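Local coordinates for protein cellulase IBT99 (Metagenomes, PDB 6WBT) that probably hydrolyses 6-phospho-alpha-glucosides, using bound NAD and manganese in the manner of family 4 glycoside hydrolases, at residues G89-R94 with G293-I298; V145-P150 with G319-F324. One frame throughout, in Å; residues are numbered along the deposited sequence.

Interaction 1: G89-R94 with G293-I298. With G6P (6-O-phosphono-alpha-D-glucopyranose), chain F; NAD (nicotinamide-adenine-dinucleotide), chain G.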
loop_
_atom_site.group_PDB
_atom_site.type_symbol
_atom_site.label_atom_id
_atom_site.label_comp_id
_atom_site.label_asym_id
_atom_site.label_seq_id
_atom_site.Cartn_x
_atom_site.Cartn_y
_atom_site.Cartn_z
ATOM N N GLY A 89 11.742 3.695 37.773
ATOM C CA GLY A 89 12.151 4.943 38.372
ATOM C C GLY A 89 11.228 5.457 39.453
ATOM O O GLY A 89 11.622 6.359 40.205
ATOM N N GLY A 90 10.017 4.914 39.559
ATOM C CA GLY A 90 9.076 5.330 40.577
ATOM C C GLY A 90 8.580 6.753 40.366
ATOM O O GLY A 90 8.860 7.412 39.363
ATOM N N LEU A 91 7.813 7.221 41.353
ATOM C CA LEU A 91 7.342 8.600 41.335
ATOM C C LEU A 91 8.477 9.595 41.534
ATOM O O LEU A 91 8.303 10.783 41.241
ATOM C CB LEU A 91 6.272 8.808 42.407
ATOM C CG LEU A 91 4.956 8.053 42.210
ATOM C CD1 LEU A 91 4.004 8.331 43.359
ATOM C CD2 LEU A 91 4.319 8.428 40.882
ATOM N N LYS A 92 9.630 9.135 42.026
ATOM C CA LYS A 92 10.783 10.017 42.179
ATOM C C LYS A 92 11.281 10.512 40.826
ATOM O O LYS A 92 11.584 11.701 40.666
ATOM C CB LYS A 92 11.895 9.284 42.930
ATOM C CG LYS A 92 13.303 9.650 42.488
ATOM C CD LYS A 92 14.283 8.542 42.837
ATOM C CE LYS A 92 15.621 8.747 42.149
ATOM N NZ LYS A 92 16.537 7.594 42.369
HETATM N N MSE A 93 11.370 9.622 39.845
HETATM C CA MSE A 93 11.848 9.995 38.520
HETATM C C MSE A 93 10.771 10.721 37.723
HETATM O O MSE A 93 11.075 11.449 36.778
HETATM C CB MSE A 93 12.327 8.762 37.752
HETATM C CG MSE A 93 13.683 8.247 38.202
HETATM SE SE MSE A 93 15.057 9.628 38.111
HETATM C CE MSE A 93 14.819 10.168 36.252
ATOM N N ARG A 94 9.510 10.522 38.110
ATOM C CA ARG A 94 8.418 11.195 37.415
ATOM C C ARG A 94 8.449 12.698 37.660
ATOM O O ARG A 94 8.265 13.488 36.726
ATOM C CB ARG A 94 7.073 10.611 37.847
ATOM C CG ARG A 94 5.883 11.315 37.220
ATOM C CD ARG A 94 4.567 10.683 37.632
ATOM N NE ARG A 94 3.433 11.392 37.049
ATOM C CZ ARG A 94 2.164 11.021 37.188
ATOM N NH1 ARG A 94 1.860 9.941 37.894
ATOM N NH2 ARG A 94 1.202 11.731 36.619
ATOM N N GLY A 293 -0.477 12.854 47.722
ATOM C CA GLY A 293 -1.868 12.452 47.701
ATOM C C GLY A 293 -2.076 10.952 47.680
ATOM O O GLY A 293 -2.286 10.335 48.729
ATOM N N ARG A 294 -2.018 10.351 46.488
ATOM C CA ARG A 294 -2.299 8.924 46.369
ATOM C C ARG A 294 -1.213 8.084 47.031
ATOM O O ARG A 294 -1.512 7.082 47.691
ATOM C CB ARG A 294 -2.460 8.538 44.897
ATOM C CG ARG A 294 -2.924 7.102 44.691
ATOM C CD ARG A 294 -3.237 6.794 43.231
ATOM N NE ARG A 294 -2.043 6.776 42.390
ATOM C CZ ARG A 294 -1.772 7.679 41.452
ATOM N NH1 ARG A 294 -2.616 8.678 41.226
ATOM N NH2 ARG A 294 -0.662 7.580 40.735
ATOM N N GLU A 295 0.054 8.476 46.870
ATOM C CA GLU A 295 1.140 7.728 47.497
ATOM C C GLU A 295 1.187 7.973 49.001
ATOM O O GLU A 295 1.504 7.062 49.776
ATOM C CB GLU A 295 2.474 8.093 46.844
ATOM C CG GLU A 295 3.702 7.632 47.619
ATOM C CD GLU A 295 4.949 7.567 46.759
ATOM O OE1 GLU A 295 5.034 6.659 45.906
ATOM O OE2 GLU A 295 5.841 8.423 46.933
ATOM N N LYS A 296 0.869 9.195 49.433
ATOM C CA LYS A 296 0.868 9.493 50.862
ATOM C C LYS A 296 -0.223 8.717 51.590
ATOM O O LYS A 296 0.012 8.180 52.681
ATOM C CB LYS A 296 0.695 10.996 51.080
ATOM C CG LYS A 296 0.320 11.381 52.500
ATOM C CD LYS A 296 0.086 12.877 52.623
ATOM C CE LYS A 296 -0.511 13.233 53.974
ATOM N NZ LYS A 296 -0.736 14.698 54.112
ATOM N N ARG A 297 -1.417 8.635 51.004
ATOM C CA ARG A 297 -2.538 7.976 51.659
ATOM C C ARG A 297 -2.469 6.456 51.599
ATOM O O ARG A 297 -3.297 5.794 52.235
ATOM C CB ARG A 297 -3.861 8.444 51.046
ATOM C CG ARG A 297 -4.191 9.904 51.305
ATOM C CD ARG A 297 -5.604 10.233 50.851
ATOM N NE ARG A 297 -5.822 9.898 49.447
ATOM C CZ ARG A 297 -5.616 10.738 48.439
ATOM N NH1 ARG A 297 -5.187 11.969 48.676
ATOM N NH2 ARG A 297 -5.841 10.348 47.191
ATOM N N ILE A 298 -1.519 5.883 50.862
ATOM C CA ILE A 298 -1.430 4.430 50.764
ATOM C C ILE A 298 -0.325 3.926 51.684
ATOM O O ILE A 298 -0.353 2.775 52.133
ATOM C CB ILE A 298 -1.212 3.973 49.309
ATOM C CG1 ILE A 298 -1.535 2.484 49.173
ATOM C CG2 ILE A 298 0.213 4.253 48.853
ATOM C CD1 ILE A 298 -1.947 2.070 47.786
HETATM C C1 G6P F . -5.491 7.737 33.417
HETATM C C2 G6P F . -4.401 7.646 32.352
HETATM C C3 G6P F . -3.052 7.306 32.974
HETATM C C4 G6P F . -2.749 8.248 34.133
HETATM C C5 G6P F . -3.911 8.225 35.117
HETATM C C6 G6P F . -3.665 9.109 36.336
HETATM O O1 G6P F . -5.705 6.444 33.992
HETATM O O2 G6P F . -4.751 6.639 31.395
HETATM O O3 G6P F . -2.026 7.412 31.982
HETATM O O4 G6P F . -1.545 7.837 34.791
HETATM O O5 G6P F . -5.097 8.649 34.443
HETATM O O6 G6P F . -2.342 9.640 36.325
HETATM P P G6P F . -1.743 10.317 37.657
HETATM O O1P G6P F . -0.982 11.517 37.151
HETATM O O2P G6P F . -0.892 9.234 38.275
HETATM O O3P G6P F . -2.973 10.662 38.463
HETATM P PA NAD G . 4.088 3.499 41.860
HETATM O O1A NAD G . 5.366 4.231 41.618
HETATM O O2A NAD G . 3.266 3.894 43.042
HETATM O O5B NAD G . 4.397 1.924 41.924
HETATM C C5B NAD G . 5.085 1.286 40.813
HETATM C C4B NAD G . 5.717 0.001 41.291
HETATM O O4B NAD G . 6.458 -0.616 40.204
HETATM C C3B NAD G . 6.719 0.131 42.451
HETATM O O3B NAD G . 6.415 -0.829 43.455
HETATM C C2B NAD G . 8.060 -0.199 41.785
HETATM O O2B NAD G . 9.045 -0.676 42.676
HETATM C C1B NAD G . 7.600 -1.223 40.757
HETATM N N9A NAD G . 8.569 -1.486 39.699
HETATM C C8A NAD G . 9.414 -0.577 39.114
HETATM N N7A NAD G . 10.185 -1.099 38.193
HETATM C C5A NAD G . 9.837 -2.441 38.173
HETATM C C6A NAD G . 10.304 -3.528 37.409
HETATM N N6A NAD G . 11.257 -3.427 36.487
HETATM N N1A NAD G . 9.746 -4.739 37.640
HETATM C C2A NAD G . 8.788 -4.834 38.571
HETATM N N3A NAD G . 8.271 -3.885 39.346
HETATM C C4A NAD G . 8.842 -2.695 39.099
HETATM O O3 NAD G . 3.174 3.602 40.546
HETATM P PN NAD G . 1.609 3.886 40.337
HETATM O O1N NAD G . 0.827 2.940 41.186
HETATM O O2N NAD G . 1.359 5.350 40.485
HETATM O O5D NAD G . 1.449 3.474 38.797
HETATM C C5D NAD G . 1.896 2.153 38.402
HETATM C C4D NAD G . 1.907 2.062 36.897
HETATM O O4D NAD G . 0.544 2.043 36.414
HETATM C C3D NAD G . 2.575 3.234 36.163
HETATM O O3D NAD G . 3.411 2.736 35.127
HETATM C C2D NAD G . 1.353 3.961 35.590
HETATM O O2D NAD G . 1.636 4.837 34.511
HETATM C C1D NAD G . 0.488 2.770 35.199
HETATM N N1N NAD G . -0.927 3.156 34.933
HETATM C C2N NAD G . -1.395 3.180 33.647
HETATM C C3N NAD G . -2.700 3.562 33.377
HETATM C C7N NAD G . -3.169 3.512 31.945
HETATM O O7N NAD G . -3.961 4.359 31.539
HETATM N N7N NAD G . -2.725 2.520 31.186
HETATM C C4N NAD G . -3.521 3.954 34.429
HETATM C C5N NAD G . -3.049 3.891 35.722
HETATM C C6N NAD G . -1.752 3.487 35.954
#
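Leu91 and Glu295 meet by van der Waals packing, reaching for each other from opposite directions. The CD1 methyl of Leu91 lies 3.8 Å from Glu295 CB and 3.6 Å from Glu295 CD, so it packs along the glutamate chain as far as the carboxylate end, whose OE1 forms a salt bridge with Arg45.

The polar part runs through the ligands. Two arginines converge on one phosphate oxygen of glucose-6-phosphate: Arg94 NH1 donates to O2P over 2.9 Å in a nearly straight bond (176°), and Arg294 NH2 reaches the same atom at 3.0 Å. Arg94 gets there fully extended; the Arg294 chain instead bends at chi3 (69°), which turns its guanidinium edge to both ligands. Arg294 NH2 also donates to the NAD phosphate oxygen O2N at 3.0 Å, in the guanidinium plane, while NE bonds Thr15 OG1. A leucine in place of Arg294 would probably leave the sugar phosphate and the NAD phosphate without their shared cationic bridge.

In the fold, the start of helix 90-103, following strand 81-84, faces the turn leading into helix 296-306. Helix 286-291 adds Val290 and Ile291 against Leu91 and Arg286 against Arg94.

Interaction 2: V145-P150 with G319-F324; sequences VNYSNP and GVHGKF. With NAD (nicotinamide-adenine-dinucleotide), chain G; G6P (6-O-phosphono-alpha-D-glucopyranose), chain F.
His321 meets Tyr147 across this buried contact, and the chain that delivers it starts at Gly319, whose backbone conformation calls for glycine. Val320 follows as the N-cap residue of helix 321-334 and packs on Val175 and Ala179 of helix 173-184. Then comes His321. With CG anti to the backbone N (chi1 -170°), its imidazole crosses the tyrosine side chain at about a right angle; the ring centroids are 5.1 Å apart and the planes stand at 79°. His321 CE1 approaches Tyr147 CE2 to 3.5 Å, while NE2 sits 3.3 Å from C5N of the nicotinamide. The imidazole thus touches the tyrosine through CE1 and the nicotinamide through NE2 and CD2, and Tyr16 meets it as well. Phe324, one turn on, donates its N to Val320 O at 3.1 Å and packs on Val175.

Across from the helix, Tyr147 OH is hydrogen-bonded to Gln85 OE1, and Tyr147 O accepts from the carboxamide N7N of NAD at 3.0 Å, almost straight (175°). Asn149 adds weak bonds from ND2 to O3 of glucose-6-phosphate and to the ribose O2D of NAD. Asn146 OD1 takes the Ser148 N at 2.9 Å, forming an Asx turn before the cis peptide at Pro150. Such a loop after a parallel strand, holding the nicotinamide carboxamide by a main-chain oxygen, is consistent with the NAD site of a Rossmann-type domain, here next to the sugar site.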
loop_
_atom_site.group_PDB
_atom_site.type_symbol
_atom_site.label_atom_id
_atom_site.label_comp_id
_atom_site.label_asym_id
_atom_site.label_seq_id
_atom_site.Cartn_x
_atom_site.Cartn_y
_atom_site.Cartn_z
ATOM N N VAL A 145 -1.425 -9.063 30.675
ATOM C CA VAL A 145 -2.305 -7.932 30.437
ATOM C C VAL A 145 -1.594 -6.673 30.919
ATOM O O VAL A 145 -1.724 -6.273 32.085
ATOM C CB VAL A 145 -3.673 -8.133 31.126
ATOM C CG1 VAL A 145 -4.550 -6.917 30.903
ATOM C CG2 VAL A 145 -4.350 -9.387 30.579
ATOM N N ASN A 146 -0.819 -6.059 30.030
ATOM C CA ASN A 146 0.005 -4.914 30.391
ATOM C C ASN A 146 -0.813 -3.634 30.298
ATOM O O ASN A 146 -1.421 -3.350 29.261
ATOM C CB ASN A 146 1.229 -4.844 29.485
ATOM C CG ASN A 146 2.064 -3.603 29.726
ATOM O OD1 ASN A 146 2.144 -3.097 30.846
ATOM N ND2 ASN A 146 2.688 -3.098 28.669
ATOM N N TYR A 147 -0.834 -2.869 31.385
ATOM C CA TYR A 147 -1.435 -1.543 31.381
ATOM C C TYR A 147 -0.486 -0.516 31.981
ATOM O O TYR A 147 -0.932 0.525 32.470
ATOM C CB TYR A 147 -2.776 -1.544 32.120
ATOM C CG TYR A 147 -2.720 -2.085 33.530
ATOM C CD1 TYR A 147 -2.846 -3.446 33.777
ATOM C CD2 TYR A 147 -2.557 -1.234 34.614
ATOM C CE1 TYR A 147 -2.801 -3.945 35.064
ATOM C CE2 TYR A 147 -2.512 -1.723 35.903
ATOM C CZ TYR A 147 -2.634 -3.078 36.122
ATOM O OH TYR A 147 -2.588 -3.563 37.407
ATOM N N SER A 148 0.814 -0.795 31.960
ATOM C CA SER A 148 1.803 0.155 32.438
ATOM C C SER A 148 2.137 1.163 31.347
ATOM O O SER A 148 2.133 0.848 30.153
ATOM C CB SER A 148 3.070 -0.569 32.895
ATOM O OG SER A 148 3.606 -1.376 31.861
ATOM N N ASN A 149 2.427 2.381 31.769
ATOM C CA ASN A 149 2.673 3.498 30.875
ATOM C C ASN A 149 4.165 3.722 30.676
ATOM O O ASN A 149 4.984 3.322 31.510
ATOM C CB ASN A 149 2.026 4.769 31.435
ATOM C CG ASN A 149 0.565 4.898 31.052
ATOM O OD1 ASN A 149 0.130 4.366 30.029
ATOM N ND2 ASN A 149 -0.200 5.615 31.866
ATOM N N PRO A 150 4.567 4.355 29.558
ATOM C CA PRO A 150 3.720 4.785 28.437
ATOM C C PRO A 150 3.303 3.617 27.551
ATOM O O PRO A 150 4.153 3.005 26.907
ATOM C CB PRO A 150 4.619 5.761 27.665
ATOM C CG PRO A 150 5.734 6.102 28.606
ATOM C CD PRO A 150 5.937 4.869 29.421
ATOM N N GLY A 319 -12.651 4.249 40.681
ATOM C CA GLY A 319 -12.232 4.254 39.297
ATOM C C GLY A 319 -12.635 2.985 38.561
ATOM O O GLY A 319 -12.958 1.954 39.156
ATOM N N VAL A 320 -12.614 3.072 37.232
ATOM C CA VAL A 320 -12.922 1.934 36.374
ATOM C C VAL A 320 -11.612 1.239 36.030
ATOM O O VAL A 320 -11.546 0.413 35.112
ATOM C CB VAL A 320 -13.675 2.373 35.105
ATOM C CG1 VAL A 320 -14.517 1.227 34.558
ATOM C CG2 VAL A 320 -14.540 3.586 35.400
ATOM N N HIS A 321 -10.561 1.579 36.775
ATOM C CA HIS A 321 -9.242 1.017 36.514
ATOM C C HIS A 321 -9.239 -0.493 36.720
ATOM O O HIS A 321 -8.893 -1.257 35.814
ATOM C CB HIS A 321 -8.209 1.694 37.414
ATOM C CG HIS A 321 -6.796 1.363 37.061
ATOM N ND1 HIS A 321 -5.990 0.585 37.864
ATOM C CD2 HIS A 321 -6.044 1.703 35.987
ATOM C CE1 HIS A 321 -4.801 0.464 37.302
ATOM N NE2 HIS A 321 -4.809 1.126 36.160
ATOM N N GLY A 322 -9.632 -0.942 37.913
ATOM C CA GLY A 322 -9.630 -2.366 38.191
ATOM C C GLY A 322 -10.721 -3.129 37.467
ATOM O O GLY A 322 -10.533 -4.296 37.112
ATOM N N LYS A 323 -11.871 -2.490 37.234
ATOM C CA LYS A 323 -12.974 -3.178 36.570
ATOM C C LYS A 323 -12.632 -3.517 35.124
ATOM O O LYS A 323 -13.028 -4.574 34.618
ATOM C CB LYS A 323 -14.242 -2.326 36.629
ATOM C CG LYS A 323 -14.873 -2.230 38.007
ATOM C CD LYS A 323 -16.119 -1.356 37.975
ATOM C CE LYS A 323 -16.827 -1.339 39.320
ATOM N NZ LYS A 323 -18.015 -0.440 39.304
ATOM N N PHE A 324 -11.899 -2.634 34.442
ATOM C CA PHE A 324 -11.592 -2.847 33.032
ATOM C C PHE A 324 -10.497 -3.892 32.840
ATOM O O PHE A 324 -10.560 -4.693 31.900
ATOM C CB PHE A 324 -11.194 -1.521 32.385
ATOM C CG PHE A 324 -10.542 -1.669 31.041
ATOM C CD1 PHE A 324 -11.224 -2.251 29.985
ATOM C CD2 PHE A 324 -9.252 -1.214 30.830
ATOM C CE1 PHE A 324 -10.625 -2.387 28.749
ATOM C CE2 PHE A 324 -8.650 -1.342 29.595
ATOM C CZ PHE A 324 -9.337 -1.931 28.553
HETATM P PA NAD G . 4.088 3.499 41.860
HETATM O O1A NAD G . 5.366 4.231 41.618
HETATM O O2A NAD G . 3.266 3.894 43.042
HETATM O O5B NAD G . 4.397 1.924 41.924
HETATM C C5B NAD G . 5.085 1.286 40.813
HETATM C C4B NAD G . 5.717 0.001 41.291
HETATM O O4B NAD G . 6.458 -0.616 40.204
HETATM C C3B NAD G . 6.719 0.131 42.451
HETATM O O3B NAD G . 6.415 -0.829 43.455
HETATM C C2B NAD G . 8.060 -0.199 41.785
HETATM O O2B NAD G . 9.045 -0.676 42.676
HETATM C C1B NAD G . 7.600 -1.223 40.757
HETATM N N9A NAD G . 8.569 -1.486 39.699
HETATM C C8A NAD G . 9.414 -0.577 39.114
HETATM N N7A NAD G . 10.185 -1.099 38.193
HETATM C C5A NAD G . 9.837 -2.441 38.173
HETATM C C6A NAD G . 10.304 -3.528 37.409
HETATM N N6A NAD G . 11.257 -3.427 36.487
HETATM N N1A NAD G . 9.746 -4.739 37.640
HETATM C C2A NAD G . 8.788 -4.834 38.571
HETATM N N3A NAD G . 8.271 -3.885 39.346
HETATM C C4A NAD G . 8.842 -2.695 39.099
HETATM O O3 NAD G . 3.174 3.602 40.546
HETATM P PN NAD G . 1.609 3.886 40.337
HETATM O O1N NAD G . 0.827 2.940 41.186
HETATM O O2N NAD G . 1.359 5.350 40.485
HETATM O O5D NAD G . 1.449 3.474 38.797
HETATM C C5D NAD G . 1.896 2.153 38.402
HETATM C C4D NAD G . 1.907 2.062 36.897
HETATM O O4D NAD G . 0.544 2.043 36.414
HETATM C C3D NAD G . 2.575 3.234 36.163
HETATM O O3D NAD G . 3.411 2.736 35.127
HETATM C C2D NAD G . 1.353 3.961 35.590
HETATM O O2D NAD G . 1.636 4.837 34.511
HETATM C C1D NAD G . 0.488 2.770 35.199
HETATM N N1N NAD G . -0.927 3.156 34.933
HETATM C C2N NAD G . -1.395 3.180 33.647
HETATM C C3N NAD G . -2.700 3.562 33.377
HETATM C C7N NAD G . -3.169 3.512 31.945
HETATM O O7N NAD G . -3.961 4.359 31.539
HETATM N N7N NAD G . -2.725 2.520 31.186
HETATM C C4N NAD G . -3.521 3.954 34.429
HETATM C C5N NAD G . -3.049 3.891 35.722
HETATM C C6N NAD G . -1.752 3.487 35.954
HETATM C C1 G6P F . -5.491 7.737 33.417
HETATM C C2 G6P F . -4.401 7.646 32.352
HETATM C C3 G6P F . -3.052 7.306 32.974
HETATM C C4 G6P F . -2.749 8.248 34.133
HETATM C C5 G6P F . -3.911 8.225 35.117
HETATM C C6 G6P F . -3.665 9.109 36.336
HETATM O O1 G6P F . -5.705 6.444 33.992
HETATM O O2 G6P F . -4.751 6.639 31.395
HETATM O O3 G6P F . -2.026 7.412 31.982
HETATM O O4 G6P F . -1.545 7.837 34.791
HETATM O O5 G6P F . -5.097 8.649 34.443
HETATM O O6 G6P F . -2.342 9.640 36.325
HETATM P P G6P F . -1.743 10.317 37.657
HETATM O O1P G6P F . -0.982 11.517 37.151
HETATM O O2P G6P F . -0.892 9.234 38.275
HETATM O O3P G6P F . -2.973 10.662 38.463
#

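In the fold
Running from the N terminus, the chain first lays down residues 89-94 at the start of helix 90-103, then residues 145-150 at the end of strand 143-146, both in the Rossmann-like region. It passes through the four-stranded antiparallel sheet and a run of short helices before 293-298 returns to close the loop of interaction 1. Residues 319-324, opening helix 321-334, then close interaction 2. The segments alternate, so the two loops cross, and helices 296-306 and 321-334 are consecutive. The contacts do not touch, their centres lying about 17 Å apart, yet both reach NAD and glucose-6-phosphate. Together they tie the C-terminal family region to the nucleotide-binding part.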